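Local coordinates for adhesion and penetration protein autotransporter (Haemophilus influenzae, PDB 3SYJ) that promotes adherence and invasion of host cells and bacterial aggregation through its self-associating passenger domain, and is probably a serine protease, at residues I501-T515 / K550-T562. Residues are numbered along the deposited sequence; the frame is centred on the assembly and turned at random.
Sequences IVNHNTTQAANVTIT and KHNGRLNLIYKPT
Arg554 O is gripped by two donors of segment 501-515: the amide of Asn503, whose ND2 reaches it at 2.8 Å with a 171° N-H...O angle, and, more weakly, Ala510 N. The other hydrogen of ND2 goes to Gln508 O at 2.9 Å, and both acceptors lie in the amide plane, so its rotation about CB-CG is fixed. Its torsion, CG anti to the backbone N (chi1 177°), carries it between the turn 503-508 and the neighbouring coil. OD1 accepts from Asn505 N in an Asx turn.

Strands 510-514 and 555-559 run parallel, 18° between axes: through N and O, Asn556 bonds Ala510 O and Val512 N, and Ile558 bonds Val512 O and Ile514 N (Ile558 O to Ile514 N, 2.8 Å). On one face Asn556 ND2 donates to Asn511 OD1 alongside at 2.9 Å, and Asn556 OD1 accepts from Asp579 N of the next coil. On the face bearing Val512, Ile514, Leu555 and Leu557 the contacts are apolar: Leu555 CD1 meets Val512 CG2 at 4.0 Å, as Leu557 CD1 meets Ile514 CD1.

These rungs of the passenger-domain beta-helix continue outward, 510-514 pairing with strand 487-489 and 555-559 with 579-582, while Phe543 of strand 542-543 packs against Ile514 and Leu557.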
loop_
_atom_site.group_PDB
_atom_site.type_symbol
_atom_site.label_atom_id
_atom_site.label_comp_id
_atom_site.label_asym_id
_atom_site.label_seq_id
_atom_site.Cartn_x
_atom_site.Cartn_y
_atom_site.Cartn_z
ATOM N N ILE A 501 -23.122 -17.117 -27.705
ATOM C CA ILE A 501 -24.200 -16.259 -27.253
ATOM C C ILE A 501 -23.623 -14.906 -26.887
ATOM O O ILE A 501 -22.745 -14.814 -26.031
ATOM C CB ILE A 501 -24.955 -16.880 -26.092
ATOM C CG1 ILE A 501 -25.498 -18.246 -26.533
ATOM C CG2 ILE A 501 -26.070 -15.944 -25.612
ATOM C CD1 ILE A 501 -26.570 -18.797 -25.635
ATOM N N VAL A 502 -24.103 -13.864 -27.561
ATOM C CA VAL A 502 -23.538 -12.523 -27.413
ATOM C C VAL A 502 -24.627 -11.451 -27.305
ATOM O O VAL A 502 -25.814 -11.734 -27.479
ATOM C CB VAL A 502 -22.595 -12.160 -28.599
ATOM C CG1 VAL A 502 -21.519 -13.238 -28.788
ATOM C CG2 VAL A 502 -23.387 -11.956 -29.882
ATOM N N ASN A 503 -24.211 -10.228 -26.996
ATOM C CA ASN A 503 -25.101 -9.071 -27.016
ATOM C C ASN A 503 -24.386 -7.912 -27.678
ATOM O O ASN A 503 -23.539 -7.274 -27.061
ATOM C CB ASN A 503 -25.538 -8.673 -25.604
ATOM C CG ASN A 503 -26.411 -7.425 -25.594
ATOM O OD1 ASN A 503 -27.039 -7.092 -26.598
ATOM N ND2 ASN A 503 -26.460 -6.736 -24.455
ATOM N N HIS A 504 -24.718 -7.648 -28.936
ATOM C CA HIS A 504 -24.065 -6.570 -29.664
ATOM C C HIS A 504 -24.687 -5.209 -29.388
ATOM O O HIS A 504 -24.251 -4.205 -29.942
ATOM C CB HIS A 504 -24.067 -6.844 -31.167
ATOM C CG HIS A 504 -23.121 -7.927 -31.580
ATOM N ND1 HIS A 504 -23.271 -8.645 -32.747
ATOM C CD2 HIS A 504 -22.020 -8.425 -30.969
ATOM C CE1 HIS A 504 -22.293 -9.529 -32.842
ATOM N NE2 HIS A 504 -21.524 -9.420 -31.775
ATOM N N ASN A 505 -25.710 -5.179 -28.541
ATOM C CA ASN A 505 -26.371 -3.922 -28.220
ATOM C C ASN A 505 -25.523 -3.095 -27.259
ATOM O O ASN A 505 -25.170 -3.547 -26.167
ATOM C CB ASN A 505 -27.773 -4.164 -27.661
ATOM C CG ASN A 505 -28.642 -2.912 -27.696
ATOM O OD1 ASN A 505 -28.312 -1.888 -27.090
ATOM N ND2 ASN A 505 -29.771 -3.001 -28.387
ATOM N N THR A 506 -25.193 -1.884 -27.690
ATOM C CA THR A 506 -24.295 -1.011 -26.946
ATOM C C THR A 506 -25.019 -0.340 -25.786
ATOM O O THR A 506 -24.394 0.215 -24.881
ATOM C CB THR A 506 -23.727 0.096 -27.864
ATOM O OG1 THR A 506 -24.781 0.992 -28.243
ATOM C CG2 THR A 506 -23.130 -0.508 -29.119
ATOM N N THR A 507 -26.342 -0.422 -25.809
ATOM C CA THR A 507 -27.167 0.394 -24.933
ATOM C C THR A 507 -27.973 -0.393 -23.901
ATOM O O THR A 507 -28.189 0.077 -22.780
ATOM C CB THR A 507 -28.109 1.262 -25.776
ATOM O OG1 THR A 507 -27.431 2.472 -26.125
ATOM C CG2 THR A 507 -29.385 1.575 -25.022
ATOM N N GLN A 508 -28.430 -1.580 -24.280
ATOM C CA GLN A 508 -29.226 -2.396 -23.375
ATOM C C GLN A 508 -28.509 -3.685 -22.995
ATOM O O GLN A 508 -28.009 -4.396 -23.859
ATOM C CB GLN A 508 -30.567 -2.733 -24.018
ATOM C CG GLN A 508 -31.539 -1.583 -24.059
ATOM C CD GLN A 508 -32.953 -2.062 -24.266
ATOM O OE1 GLN A 508 -33.866 -1.679 -23.532
ATOM N NE2 GLN A 508 -33.142 -2.933 -25.256
ATOM N N ALA A 509 -28.469 -3.989 -21.704
ATOM C CA ALA A 509 -27.891 -5.244 -21.241
ATOM C C ALA A 509 -28.780 -6.427 -21.630
ATOM O O ALA A 509 -29.904 -6.244 -22.096
ATOM C CB ALA A 509 -27.678 -5.214 -19.742
ATOM N N ALA A 510 -28.262 -7.637 -21.451
ATOM C CA ALA A 510 -29.019 -8.851 -21.742
ATOM C C ALA A 510 -28.716 -9.922 -20.699
ATOM O O ALA A 510 -27.637 -9.936 -20.111
ATOM C CB ALA A 510 -28.701 -9.356 -23.148
ATOM N N ASN A 511 -29.676 -10.804 -20.448
ATOM C CA ASN A 511 -29.442 -11.909 -19.528
ATOM C C ASN A 511 -29.782 -13.253 -20.157
ATOM O O ASN A 511 -30.783 -13.376 -20.853
ATOM C CB ASN A 511 -30.256 -11.731 -18.250
ATOM C CG ASN A 511 -29.998 -10.398 -17.575
ATOM O OD1 ASN A 511 -28.851 -9.987 -17.393
ATOM N ND2 ASN A 511 -31.072 -9.715 -17.200
ATOM N N VAL A 512 -28.937 -14.252 -19.922
ATOM C CA VAL A 512 -29.289 -15.628 -20.236
ATOM C C VAL A 512 -29.388 -16.405 -18.934
ATOM O O VAL A 512 -28.443 -16.447 -18.147
ATOM C CB VAL A 512 -28.242 -16.320 -21.141
ATOM C CG1 VAL A 512 -28.750 -17.685 -21.596
ATOM C CG2 VAL A 512 -27.915 -15.467 -22.342
ATOM N N THR A 513 -30.542 -17.014 -18.703
ATOM C CA THR A 513 -30.716 -17.868 -17.540
ATOM C C THR A 513 -30.768 -19.328 -17.989
ATOM O O THR A 513 -31.429 -19.661 -18.967
ATOM C CB THR A 513 -31.989 -17.477 -16.753
ATOM O OG1 THR A 513 -31.914 -16.088 -16.398
ATOM C CG2 THR A 513 -32.145 -18.317 -15.486
ATOM N N ILE A 514 -30.037 -20.186 -17.287
ATOM C CA ILE A 514 -30.078 -21.621 -17.530
ATOM C C ILE A 514 -30.617 -22.311 -16.282
ATOM O O ILE A 514 -30.071 -22.141 -15.190
ATOM C CB ILE A 514 -28.688 -22.170 -17.891
ATOM C CG1 ILE A 514 -28.209 -21.550 -19.209
ATOM C CG2 ILE A 514 -28.724 -23.685 -18.010
ATOM C CD1 ILE A 514 -26.751 -21.794 -19.507
ATOM N N THR A 515 -31.705 -23.063 -16.440
ATOM C CA THR A 515 -32.382 -23.686 -15.296
ATOM C C THR A 515 -32.179 -25.203 -15.193
ATOM O O THR A 515 -32.537 -25.816 -14.189
ATOM C CB THR A 515 -33.895 -23.395 -15.317
ATOM O OG1 THR A 515 -34.468 -23.910 -16.528
ATOM C CG2 THR A 515 -34.142 -21.891 -15.241
ATOM N N LYS A 550 -16.213 -6.387 -33.141
ATOM C CA LYS A 550 -17.645 -6.404 -32.884
ATOM C C LYS A 550 -17.886 -5.942 -31.458
ATOM O O LYS A 550 -17.006 -6.062 -30.608
ATOM C CB LYS A 550 -18.226 -7.799 -33.117
ATOM C CG LYS A 550 -18.163 -8.226 -34.576
ATOM C CD LYS A 550 -18.972 -9.485 -34.856
ATOM C CE LYS A 550 -18.984 -9.790 -36.353
ATOM N NZ LYS A 550 -19.898 -10.908 -36.717
ATOM N N HIS A 551 -19.072 -5.405 -31.199
ATOM C CA HIS A 551 -19.369 -4.857 -29.882
ATOM C C HIS A 551 -19.676 -5.934 -28.828
ATOM O O HIS A 551 -20.581 -6.756 -28.991
ATOM C CB HIS A 551 -20.493 -3.812 -29.969
ATOM C CG HIS A 551 -20.709 -3.056 -28.692
ATOM N ND1 HIS A 551 -19.700 -2.363 -28.056
ATOM C CD2 HIS A 551 -21.817 -2.888 -27.927
ATOM C CE1 HIS A 551 -20.175 -1.803 -26.957
ATOM N NE2 HIS A 551 -21.458 -2.101 -26.858
ATOM N N ASN A 552 -18.913 -5.926 -27.743
ATOM C CA ASN A 552 -19.184 -6.819 -26.627
ATOM C C ASN A 552 -20.086 -6.130 -25.598
ATOM O O ASN A 552 -19.611 -5.605 -24.593
ATOM C CB ASN A 552 -17.875 -7.300 -25.990
ATOM C CG ASN A 552 -18.073 -8.479 -25.051
ATOM O OD1 ASN A 552 -19.042 -9.227 -25.172
ATOM N ND2 ASN A 552 -17.150 -8.651 -24.108
ATOM N N GLY A 553 -21.391 -6.131 -25.865
ATOM C CA GLY A 553 -22.355 -5.479 -24.995
ATOM C C GLY A 553 -22.565 -6.213 -23.685
ATOM O O GLY A 553 -22.196 -7.382 -23.560
ATOM N N ARG A 554 -23.147 -5.526 -22.704
ATOM C CA ARG A 554 -23.335 -6.115 -21.383
ATOM C C ARG A 554 -24.126 -7.409 -21.505
ATOM O O ARG A 554 -25.190 -7.435 -22.117
ATOM C CB ARG A 554 -24.077 -5.167 -20.429
ATOM C CG ARG A 554 -23.585 -3.726 -20.379
ATOM C CD ARG A 554 -22.523 -3.496 -19.307
ATOM N NE ARG A 554 -22.749 -4.289 -18.103
ATOM C CZ ARG A 554 -21.798 -4.548 -17.210
ATOM N NH1 ARG A 554 -20.574 -4.072 -17.398
ATOM N NH2 ARG A 554 -22.062 -5.285 -16.137
ATOM N N LEU A 555 -23.600 -8.474 -20.913
ATOM C CA LEU A 555 -24.287 -9.757 -20.904
ATOM C C LEU A 555 -24.046 -10.471 -19.571
ATOM O O LEU A 555 -22.907 -10.628 -19.140
ATOM C CB LEU A 555 -23.820 -10.610 -22.089
ATOM C CG LEU A 555 -24.334 -12.045 -22.231
ATOM C CD1 LEU A 555 -25.837 -12.060 -22.394
ATOM C CD2 LEU A 555 -23.665 -12.721 -23.417
ATOM N N ASN A 556 -25.131 -10.868 -18.911
ATOM C CA ASN A 556 -25.054 -11.627 -17.664
ATOM C C ASN A 556 -25.542 -13.051 -17.850
ATOM O O ASN A 556 -26.432 -13.311 -18.662
ATOM C CB ASN A 556 -25.888 -10.963 -16.577
ATOM C CG ASN A 556 -25.508 -9.534 -16.374
ATOM O OD1 ASN A 556 -24.406 -9.243 -15.921
ATOM N ND2 ASN A 556 -26.404 -8.623 -16.727
ATOM N N LEU A 557 -24.957 -13.961 -17.079
ATOM C CA LEU A 557 -25.321 -15.367 -17.125
ATOM C C LEU A 557 -25.760 -15.853 -15.744
ATOM O O LEU A 557 -25.041 -15.681 -14.759
ATOM C CB LEU A 557 -24.132 -16.192 -17.613
ATOM C CG LEU A 557 -24.297 -17.704 -17.528
ATOM C CD1 LEU A 557 -25.350 -18.177 -18.530
ATOM C CD2 LEU A 557 -22.958 -18.381 -17.755
ATOM N N ILE A 558 -26.940 -16.459 -15.675
ATOM C CA ILE A 558 -27.452 -16.968 -14.411
ATOM C C ILE A 558 -27.711 -18.466 -14.497
ATOM O O ILE A 558 -28.477 -18.919 -15.350
ATOM C CB ILE A 558 -28.780 -16.292 -14.012
ATOM C CG1 ILE A 558 -28.613 -14.780 -13.867
ATOM C CG2 ILE A 558 -29.291 -16.867 -12.708
ATOM C CD1 ILE A 558 -28.714 -14.022 -15.158
ATOM N N TYR A 559 -27.065 -19.234 -13.621
ATOM C CA TYR A 559 -27.366 -20.651 -13.488
ATOM C C TYR A 559 -28.241 -20.863 -12.254
ATOM O O TYR A 559 -27.815 -20.626 -11.125
ATOM C CB TYR A 559 -26.082 -21.483 -13.400
ATOM C CG TYR A 559 -26.331 -22.964 -13.223
ATOM C CD1 TYR A 559 -27.211 -23.639 -14.053
ATOM C CD2 TYR A 559 -25.684 -23.687 -12.229
ATOM C CE1 TYR A 559 -27.450 -24.990 -13.900
ATOM C CE2 TYR A 559 -25.912 -25.045 -12.067
ATOM C CZ TYR A 559 -26.800 -25.691 -12.909
ATOM O OH TYR A 559 -27.044 -27.041 -12.761
ATOM N N LYS A 560 -29.470 -21.310 -12.481
ATOM C CA LYS A 560 -30.454 -21.412 -11.412
ATOM C C LYS A 560 -31.280 -22.685 -11.556
ATOM O O LYS A 560 -32.440 -22.639 -11.981
ATOM C CB LYS A 560 -31.368 -20.174 -11.424
ATOM C CG LYS A 560 -32.515 -20.227 -10.413
ATOM C CD LYS A 560 -33.070 -18.842 -10.078
ATOM C CE LYS A 560 -33.747 -18.181 -11.273
ATOM N NZ LYS A 560 -34.230 -16.790 -10.962
ATOM N N PRO A 561 -30.679 -23.836 -11.222
ATOM C CA PRO A 561 -31.369 -25.126 -11.298
ATOM C C PRO A 561 -32.351 -25.241 -10.143
ATOM O O PRO A 561 -32.292 -24.411 -9.237
ATOM C CB PRO A 561 -30.228 -26.122 -11.103
ATOM C CG PRO A 561 -29.243 -25.366 -10.267
ATOM C CD PRO A 561 -29.258 -24.004 -10.879
ATOM N N THR A 562 -33.226 -26.244 -10.165
ATOM C CA THR A 562 -34.217 -26.415 -9.101
ATOM C C THR A 562 -33.668 -27.202 -7.918
ATOM O O THR A 562 -34.091 -27.003 -6.779
ATOM C CB THR A 562 -35.466 -27.169 -9.599
ATOM O OG1 THR A 562 -35.072 -28.458 -10.093
ATOM C CG2 THR A 562 -36.185 -26.383 -10.696
HETATM O O HOH W 1 -21.774 -9.674 -25.627
HETATM O O HOH W 2 -24.611 -3.213 -23.414
HETATM O O HOH W 3 -22.290 -2.207 -24.088
HETATM O O HOH W 4 -33.116 -27.952 -12.703
#